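Local structure of allantoicase (Saccharomyces cerevisiae, 1O59) at residues A129-G134 with R173-K178; W95-M100 with G137-D142. The protein catalyses the hydrolysis of allantoate to (S)-ureidoglycolate and urea, a step that lets yeast use purines as a secondary nitrogen source. One frame throughout, in Å; residues are numbered along the deposited sequence.

Contacts 1 and 2 sit on the same five-stranded antiparallel sheet of the first allantoicase repeat, their centres about 9 Å apart. Strands 94-99 and 176-182 are neighbours in this sheet, and Ile-177 N probably donates a hydrogen bond to Ile-98 O at 2.8 Å. Contact 1 holds the end of strand 124-130 against strand 176-182. The chain then runs on through a long loop, whose residues 137-142 return over strand 94-99 in contact 2. A salt bridge ties the two together, with Lys-178 NZ 2.8 Å from Glu-141 OE2. His-176 NE2 also packs on Lys-99 CG, 3.6 Å away.

Contact 1 (A129-G134 with R173-K178); sequences ALYDEG and RFTHIK
Leu-130 faces both Thr-175 and His-176 across a classic beta bulge, where the antiparallel strands 124-130 and 176-182 of the five-stranded sheet come apart. Leu-130 O takes two backbone bonds, from Thr-175 N at 2.8 Å and from His-176 N at 3.1 Å. Leu-130 N returns a bond to His-176 O. On one sheet face, Ala-129 CB lies over the ring of Phe-174, 3.5 Å from Phe-174 CG, in a CH-pi contact offset toward the rim. Ile-177 CD1 and, from strand 147-154, Ile-149 pack against the same alanine. On the other face, the side chains of Leu-130 and His-176 run side by side, with Leu-130 CD1 4.0 Å from His-176 ND1. Beyond the bulge, chi1 of -176° puts the Tyr-131 ring opposite the backbone N, and this sets it alongside residues 173-175, with Phe-174 CA at its edge. Tyr-131 CD1 is 3.6 Å from Thr-175 CG2. Tyr-131 CE1 lies 3.8 Å from Arg-173 CG and over one face of the guanidinium, with the two planes 55° apart. With an alanine here, the arm of Arg-173 would probably lose the ring it lies against and be free to swing, and the methyl of Thr-175 would lose its cover. Asp-132 OD1 points elsewhere, to a salt bridge with Arg-145. Thr-175 OG1, between its own backbone N and carbonyl carbon (chi1 59°), accepts a hydrogen bond from Asp-132 N at 2.9 Å. Thr-175 OG1 also lies in the plane of the His-176 ring, at its edge, hydrogen-bonded to His-176 ND1 at 2.7 Å.

Contact 2 (W95-M100 with G137-D142); sequences WVIIKM and GNIVED
In Glu-141, chi1 (-167°) swings CG to the side opposite the backbone N, and Trp-95 has CG between its backbone N and carbonyl carbon (chi1 53°); together these lay the glutamate's aliphatic part across the indole. The loop covers one face of the five-stranded antiparallel sheet, at strand 94-99. It links strands 124-130 and 147-154 and folds back here, and no hydrogen bond joins the two segments. Glu-141 CG makes a CH-pi contact over the centre of the five-membered ring, 11° off its normal and 3.4 Å from Trp-95 CE2. Glu-141 CB reaches the benzo ring, 3.7 Å from Trp-95 CZ2. The chain then bends at chi2, which leads the carboxylate to Tyr-93 and Lys-178. Its OE2 accepts a hydrogen bond from the hydroxyl of Tyr-93 and pairs with Lys-178. The carboxylate is thus held by two partners, while the carbons of Glu-141 cover the tryptophan. Ile-97 stands on the same face of the strand and fills the next place along it. It also touches Val-47 of the outer strand 45-49. Ile-97 CG2 is 4.4 Å from Ile-139 CG2, a loose apolar touch, and Ile-139 packs in turn on His-176. The other branch of Ile-97 meets the loop backbone instead, with Ile-97 CD1 3.6 Å from Val-140 C and 3.5 Å from Glu-141 N.

Contact 1 (A129-G134 with R173-K178)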
ATOM      1  N   ALA A 129      -2.928 -12.657 -13.082  1.00 58.33           N
ATOM      2  CA  ALA A 129      -2.070 -11.500 -13.335  1.00 58.08           C
ATOM      3  C   ALA A 129      -1.424 -11.584 -14.695  1.00 57.99           C
ATOM      4  O   ALA A 129      -1.327 -12.642 -15.288  1.00 56.41           O
ATOM      5  CB  ALA A 129      -1.006 -11.369 -12.254  1.00 58.46           C
ATOM      6  N   LEU A 130      -1.011 -10.436 -15.202  1.00 58.95           N
ATOM      7  CA  LEU A 130      -0.138 -10.414 -16.365  1.00 59.73           C
ATOM      8  C   LEU A 130       0.934  -9.316 -16.347  1.00 60.32           C
ATOM      9  O   LEU A 130       0.883  -8.346 -15.580  1.00 60.27           O
ATOM     10  CB  LEU A 130      -0.957 -10.396 -17.672  1.00 60.05           C
ATOM     11  CG  LEU A 130      -1.715  -9.189 -18.261  1.00 59.89           C
ATOM     12  CD1 LEU A 130      -0.805  -7.997 -18.677  1.00 60.22           C
ATOM     13  CD2 LEU A 130      -2.498  -9.697 -19.480  1.00 59.29           C
ATOM     14  N   TYR A 131       1.900  -9.512 -17.225  1.00 61.03           N
ATOM     15  CA  TYR A 131       3.003  -8.613 -17.413  1.00 62.42           C
ATOM     16  C   TYR A 131       2.892  -7.947 -18.785  1.00 64.03           C
ATOM     17  O   TYR A 131       3.011  -8.609 -19.819  1.00 63.87           O
ATOM     18  CB  TYR A 131       4.325  -9.372 -17.337  1.00 61.74           C
ATOM     19  CG  TYR A 131       5.480  -8.443 -17.434  1.00 60.91           C
ATOM     20  CD1 TYR A 131       5.819  -7.656 -16.355  1.00 61.38           C
ATOM     21  CD2 TYR A 131       6.215  -8.314 -18.607  1.00 61.15           C
ATOM     22  CE1 TYR A 131       6.862  -6.767 -16.417  1.00 61.27           C
ATOM     23  CE2 TYR A 131       7.278  -7.425 -18.679  1.00 61.34           C
ATOM     24  CZ  TYR A 131       7.586  -6.650 -17.570  1.00 61.07           C
ATOM     25  OH  TYR A 131       8.624  -5.760 -17.561  1.00 61.78           O
ATOM     26  N   ASP A 132       2.678  -6.633 -18.775  1.00 66.41           N
ATOM     27  CA  ASP A 132       2.579  -5.845 -19.993  1.00 68.24           C
ATOM     28  C   ASP A 132       3.608  -4.720 -20.004  1.00 70.24           C
ATOM     29  O   ASP A 132       3.853  -4.070 -18.997  1.00 70.33           O
ATOM     30  CB  ASP A 132       1.173  -5.303 -20.125  1.00 68.35           C
ATOM     31  CG  ASP A 132       1.019  -4.363 -21.272  1.00 67.87           C
ATOM     32  OD1 ASP A 132       1.406  -4.721 -22.403  1.00 64.65           O
ATOM     33  OD2 ASP A 132       0.507  -3.229 -21.119  1.00 69.89           O
ATOM     34  N   GLU A 133       4.224  -4.517 -21.159  1.00 72.99           N
ATOM     35  CA  GLU A 133       5.300  -3.544 -21.323  1.00 75.16           C
ATOM     36  C   GLU A 133       4.764  -2.197 -21.822  1.00 75.86           C
ATOM     37  O   GLU A 133       4.661  -1.254 -21.040  1.00 76.36           O
ATOM     38  CB  GLU A 133       6.341  -4.115 -22.280  1.00 75.58           C
ATOM     39  CG  GLU A 133       7.123  -5.303 -21.721  1.00 76.92           C
ATOM     40  CD  GLU A 133       8.621  -5.024 -21.657  1.00 79.27           C
ATOM     41  OE1 GLU A 133       9.086  -4.362 -20.695  1.00 78.93           O
ATOM     42  OE2 GLU A 133       9.331  -5.467 -22.595  1.00 79.71           O
ATOM     43  N   GLY A 134       4.396  -2.102 -23.102  1.00 76.85           N
ATOM     44  CA  GLY A 134       3.914  -0.828 -23.662  1.00 77.30           C
ATOM     45  C   GLY A 134       2.530  -0.503 -23.132  1.00 78.42           C
ATOM     46  O   GLY A 134       1.633  -1.367 -23.209  1.00 79.12           O
ATOM     47  N   ARG A 173       7.249 -11.452 -12.494  1.00 62.42           N
ATOM     48  CA  ARG A 173       6.694 -10.172 -12.080  1.00 62.27           C
ATOM     49  C   ARG A 173       5.550  -9.830 -12.986  1.00 60.86           C
ATOM     50  O   ARG A 173       5.472 -10.332 -14.098  1.00 60.60           O
ATOM     51  CB  ARG A 173       7.740  -9.053 -12.047  1.00 62.38           C
ATOM     52  CG  ARG A 173       8.237  -8.548 -13.389  1.00 63.09           C
ATOM     53  CD  ARG A 173       9.527  -7.753 -13.241  1.00 65.16           C
ATOM     54  NE  ARG A 173      10.131  -7.254 -14.473  1.00 66.61           N
ATOM     55  CZ  ARG A 173      10.799  -8.003 -15.339  1.00 71.83           C
ATOM     56  NH1 ARG A 173      10.935  -9.319 -15.154  1.00 74.81           N
ATOM     57  NH2 ARG A 173      11.329  -7.442 -16.423  1.00 73.23           N
ATOM     58  N   PHE A 174       4.655  -8.981 -12.482  1.00 59.87           N
ATOM     59  CA  PHE A 174       3.414  -8.611 -13.166  1.00 58.70           C
ATOM     60  C   PHE A 174       3.123  -7.112 -13.034  1.00 58.25           C
ATOM     61  O   PHE A 174       3.689  -6.446 -12.169  1.00 57.10           O
ATOM     62  CB  PHE A 174       2.246  -9.414 -12.581  1.00 58.39           C
ATOM     63  CG  PHE A 174       2.428 -10.900 -12.677  1.00 57.61           C
ATOM     64  CD1 PHE A 174       2.232 -11.548 -13.875  1.00 57.12           C
ATOM     65  CD2 PHE A 174       2.831 -11.651 -11.584  1.00 57.76           C
ATOM     66  CE1 PHE A 174       2.405 -12.902 -13.982  1.00 56.05           C
ATOM     67  CE2 PHE A 174       3.000 -13.025 -11.707  1.00 55.25           C
ATOM     68  CZ  PHE A 174       2.775 -13.631 -12.900  1.00 56.05           C
ATOM     69  N   THR A 175       2.222  -6.625 -13.896  1.00 57.95           N
ATOM     70  CA  THR A 175       1.840  -5.204 -14.003  1.00 58.02           C
ATOM     71  C   THR A 175       0.340  -4.946 -13.852  1.00 58.32           C
ATOM     72  O   THR A 175      -0.063  -3.822 -13.576  1.00 59.51           O
ATOM     73  CB  THR A 175       2.204  -4.657 -15.395  1.00 57.50           C
ATOM     74  OG1 THR A 175       1.520  -5.432 -16.385  1.00 59.06           O
ATOM     75  CG2 THR A 175       3.697  -4.809 -15.750  1.00 55.65           C
ATOM     76  N   HIS A 176      -0.467  -5.971 -14.111  1.00 58.35           N
ATOM     77  CA  HIS A 176      -1.925  -5.910 -14.134  1.00 57.84           C
ATOM     78  C   HIS A 176      -2.515  -7.117 -13.373  1.00 57.66           C
ATOM     79  O   HIS A 176      -1.968  -8.204 -13.419  1.00 56.88           O
ATOM     80  CB  HIS A 176      -2.435  -6.000 -15.571  1.00 57.73           C
ATOM     81  CG  HIS A 176      -2.199  -4.772 -16.390  1.00 57.18           C
ATOM     82  ND1 HIS A 176      -0.958  -4.434 -16.884  1.00 54.50           N
ATOM     83  CD2 HIS A 176      -3.058  -3.825 -16.838  1.00 55.93           C
ATOM     84  CE1 HIS A 176      -1.059  -3.322 -17.586  1.00 56.31           C
ATOM     85  NE2 HIS A 176      -2.324  -2.932 -17.576  1.00 56.53           N
ATOM     86  N   ILE A 177      -3.659  -6.903 -12.727  1.00 57.72           N
ATOM     87  CA  ILE A 177      -4.350  -7.926 -11.950  1.00 57.75           C
ATOM     88  C   ILE A 177      -5.764  -8.094 -12.469  1.00 57.43           C
ATOM     89  O   ILE A 177      -6.410  -7.116 -12.827  1.00 56.75           O
ATOM     90  CB  ILE A 177      -4.380  -7.501 -10.433  1.00 58.11           C
ATOM     91  CG1 ILE A 177      -2.935  -7.383  -9.884  1.00 57.42           C
ATOM     92  CG2 ILE A 177      -5.255  -8.462  -9.594  1.00 57.98           C
ATOM     93  CD1 ILE A 177      -2.113  -8.605 -10.071  1.00 56.42           C
ATOM     94  N   LYS A 178      -6.215  -9.344 -12.505  1.00 57.70           N
ATOM     95  CA  LYS A 178      -7.605  -9.693 -12.811  1.00 57.09           C
ATOM     96  C   LYS A 178      -8.225 -10.379 -11.606  1.00 58.12           C
ATOM     97  O   LYS A 178      -7.756 -11.427 -11.133  1.00 58.10           O
ATOM     98  CB  LYS A 178      -7.721 -10.629 -14.028  1.00 56.84           C
ATOM     99  CG  LYS A 178      -9.095 -10.573 -14.712  1.00 56.19           C
ATOM    100  CD  LYS A 178      -9.479 -11.821 -15.481  1.00 55.23           C
ATOM    101  CE  LYS A 178      -8.524 -12.146 -16.583  1.00 53.38           C
ATOM    102  NZ  LYS A 178      -8.969 -13.273 -17.418  1.00 49.14           N
TER

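Contact 2 (W95-M100 with G137-D142)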
ATOM      1  N   TRP A  95     -15.700 -10.056 -13.545  1.00 57.22           N
ATOM      2  CA  TRP A  95     -14.297  -9.719 -13.442  1.00 57.98           C
ATOM      3  C   TRP A  95     -13.999  -8.213 -13.484  1.00 58.92           C
ATOM      4  O   TRP A  95     -14.796  -7.399 -13.961  1.00 59.95           O
ATOM      5  CB  TRP A  95     -13.505 -10.398 -14.548  1.00 57.56           C
ATOM      6  CG  TRP A  95     -14.060 -10.127 -15.870  1.00 56.58           C
ATOM      7  CD1 TRP A  95     -14.931 -10.900 -16.542  1.00 56.01           C
ATOM      8  CD2 TRP A  95     -13.783  -8.999 -16.713  1.00 56.72           C
ATOM      9  NE1 TRP A  95     -15.244 -10.314 -17.744  1.00 55.95           N
ATOM     10  CE2 TRP A  95     -14.545  -9.145 -17.868  1.00 56.28           C
ATOM     11  CE3 TRP A  95     -12.971  -7.872 -16.598  1.00 57.32           C
ATOM     12  CZ2 TRP A  95     -14.520  -8.218 -18.897  1.00 56.56           C
ATOM     13  CZ3 TRP A  95     -12.953  -6.957 -17.619  1.00 56.39           C
ATOM     14  CH2 TRP A  95     -13.715  -7.135 -18.751  1.00 56.18           C
ATOM     15  N   VAL A  96     -12.828  -7.873 -12.970  1.00 59.44           N
ATOM     16  CA  VAL A  96     -12.307  -6.512 -13.037  1.00 59.77           C
ATOM     17  C   VAL A  96     -10.814  -6.596 -13.290  1.00 59.35           C
ATOM     18  O   VAL A  96     -10.104  -7.428 -12.690  1.00 58.15           O
ATOM     19  CB  VAL A  96     -12.634  -5.691 -11.740  1.00 59.87           C
ATOM     20  CG1 VAL A  96     -12.313  -6.469 -10.498  1.00 62.16           C
ATOM     21  CG2 VAL A  96     -11.894  -4.389 -11.719  1.00 60.70           C
ATOM     22  N   ILE A  97     -10.362  -5.743 -14.197  1.00 59.15           N
ATOM     23  CA  ILE A  97      -8.971  -5.627 -14.503  1.00 59.76           C
ATOM     24  C   ILE A  97      -8.400  -4.342 -13.877  1.00 60.11           C
ATOM     25  O   ILE A  97      -8.990  -3.255 -13.977  1.00 59.37           O
ATOM     26  CB  ILE A  97      -8.760  -5.655 -16.025  1.00 59.59           C
ATOM     27  CG1 ILE A  97      -9.120  -7.031 -16.593  1.00 60.25           C
ATOM     28  CG2 ILE A  97      -7.310  -5.371 -16.348  1.00 61.23           C
ATOM     29  CD1 ILE A  97      -9.364  -7.044 -18.092  1.00 59.99           C
ATOM     30  N   ILE A  98      -7.233  -4.474 -13.244  1.00 60.43           N
ATOM     31  CA  ILE A  98      -6.615  -3.353 -12.521  1.00 60.38           C
ATOM     32  C   ILE A  98      -5.141  -3.249 -12.833  1.00 60.36           C
ATOM     33  O   ILE A  98      -4.390  -4.228 -12.692  1.00 60.47           O
ATOM     34  CB  ILE A  98      -6.781  -3.495 -11.001  1.00 60.16           C
ATOM     35  CG1 ILE A  98      -8.252  -3.685 -10.612  1.00 60.96           C
ATOM     36  CG2 ILE A  98      -6.293  -2.235 -10.305  1.00 60.52           C
ATOM     37  CD1 ILE A  98      -8.440  -4.384  -9.292  1.00 61.47           C
ATOM     38  N   LYS A  99      -4.738  -2.055 -13.253  1.00 60.04           N
ATOM     39  CA  LYS A  99      -3.367  -1.760 -13.490  1.00 59.95           C
ATOM     40  C   LYS A  99      -2.754  -1.310 -12.173  1.00 59.65           C
ATOM     41  O   LYS A  99      -3.341  -0.499 -11.453  1.00 60.42           O
ATOM     42  CB  LYS A  99      -3.246  -0.676 -14.534  1.00 60.54           C
ATOM     43  CG  LYS A  99      -1.839  -0.502 -15.005  1.00 61.62           C
ATOM     44  CD  LYS A  99      -1.722   0.375 -16.218  1.00 65.40           C
ATOM     45  CE  LYS A  99      -0.206   0.557 -16.541  1.00 67.72           C
ATOM     46  NZ  LYS A  99       0.072   1.667 -17.521  1.00 70.68           N
HETATM   47  N   MSE A 100      -1.583  -1.845 -11.838  1.00 58.41           N
HETATM   48  CA  MSE A 100      -0.890  -1.415 -10.621  1.00 56.99           C
HETATM   49  C   MSE A 100      -0.426   0.030 -10.752  1.00 58.40           C
HETATM   50  O   MSE A 100      -0.217   0.547 -11.852  1.00 57.65           O
HETATM   51  CB  MSE A 100       0.373  -2.251 -10.356  1.00 56.99           C
HETATM   52  CG  MSE A 100       0.139  -3.721 -10.186  1.00 55.91           C
HETATM   53 SE   MSE A 100       1.817  -4.682 -10.096  0.50 48.56          SE
HETATM   54  CE  MSE A 100       1.099  -6.288 -10.187  1.00 52.30           C
ATOM     55  N   GLY A 137      -2.471  -0.111 -25.021  1.00 70.28           N
ATOM     56  CA  GLY A 137      -3.915  -0.020 -25.055  1.00 68.77           C
ATOM     57  C   GLY A 137      -4.522  -0.538 -23.771  1.00 66.92           C
ATOM     58  O   GLY A 137      -3.823  -1.011 -22.886  1.00 66.51           O
ATOM     59  N   ASN A 138      -5.831  -0.467 -23.672  1.00 65.37           N
ATOM     60  CA  ASN A 138      -6.487  -1.036 -22.514  1.00 65.03           C
ATOM     61  C   ASN A 138      -6.605  -2.566 -22.598  1.00 63.59           C
ATOM     62  O   ASN A 138      -7.277  -3.111 -23.474  1.00 62.59           O
ATOM     63  CB  ASN A 138      -7.825  -0.334 -22.251  1.00 65.31           C
ATOM     64  CG  ASN A 138      -7.623   1.159 -21.946  1.00 67.02           C
ATOM     65  OD1 ASN A 138      -7.578   1.560 -20.777  1.00 67.70           O
ATOM     66  ND2 ASN A 138      -7.406   1.967 -23.005  1.00 67.35           N
ATOM     67  N   ILE A 139      -5.914  -3.233 -21.667  1.00 61.99           N
ATOM     68  CA  ILE A 139      -5.898  -4.699 -21.564  1.00 60.97           C
ATOM     69  C   ILE A 139      -7.310  -5.278 -21.502  1.00 59.86           C
ATOM     70  O   ILE A 139      -8.202  -4.716 -20.827  1.00 59.02           O
ATOM     71  CB  ILE A 139      -5.067  -5.178 -20.307  1.00 60.89           C
ATOM     72  CG1 ILE A 139      -3.564  -4.856 -20.446  1.00 59.87           C
ATOM     73  CG2 ILE A 139      -5.248  -6.664 -20.052  1.00 61.29           C
ATOM     74  CD1 ILE A 139      -2.884  -5.530 -21.579  1.00 59.14           C
ATOM     75  N   VAL A 140      -7.485  -6.402 -22.210  1.00 58.75           N
ATOM     76  CA  VAL A 140      -8.757  -7.114 -22.254  1.00 58.30           C
ATOM     77  C   VAL A 140      -8.736  -8.404 -21.419  1.00 57.71           C
ATOM     78  O   VAL A 140      -7.687  -8.979 -21.125  1.00 56.56           O
ATOM     79  CB  VAL A 140      -9.204  -7.429 -23.703  1.00 58.43           C
ATOM     80  CG1 VAL A 140      -9.283  -6.154 -24.511  1.00 59.15           C
ATOM     81  CG2 VAL A 140      -8.272  -8.449 -24.393  1.00 57.62           C
ATOM     82  N   GLU A 141      -9.938  -8.842 -21.063  1.00 57.41           N
ATOM     83  CA  GLU A 141     -10.139 -10.014 -20.218  1.00 56.73           C
ATOM     84  C   GLU A 141      -9.531 -11.313 -20.789  1.00 56.58           C
ATOM     85  O   GLU A 141      -8.999 -12.114 -20.032  1.00 55.99           O
ATOM     86  CB  GLU A 141     -11.634 -10.183 -19.970  1.00 56.33           C
ATOM     87  CG  GLU A 141     -11.999 -11.150 -18.873  1.00 55.73           C
ATOM     88  CD  GLU A 141     -11.924 -12.603 -19.284  1.00 56.91           C
ATOM     89  OE1 GLU A 141     -12.207 -12.960 -20.483  1.00 52.51           O
ATOM     90  OE2 GLU A 141     -11.563 -13.380 -18.364  1.00 58.54           O
ATOM     91  N   ASP A 142      -9.608 -11.522 -22.103  1.00 56.35           N
ATOM     92  CA  ASP A 142      -9.222 -12.815 -22.682  1.00 56.69           C
ATOM     93  C   ASP A 142      -7.813 -12.828 -23.285  1.00 55.90           C
ATOM     94  O   ASP A 142      -7.504 -13.630 -24.141  1.00 55.54           O
ATOM     95  CB  ASP A 142     -10.261 -13.287 -23.700  1.00 57.19           C
ATOM     96  CG  ASP A 142     -10.241 -12.476 -24.989  1.00 59.78           C
ATOM     97  OD1 ASP A 142      -9.630 -11.378 -24.994  1.00 61.09           O
ATOM     98  OD2 ASP A 142     -10.817 -12.868 -26.043  1.00 62.44           O
TER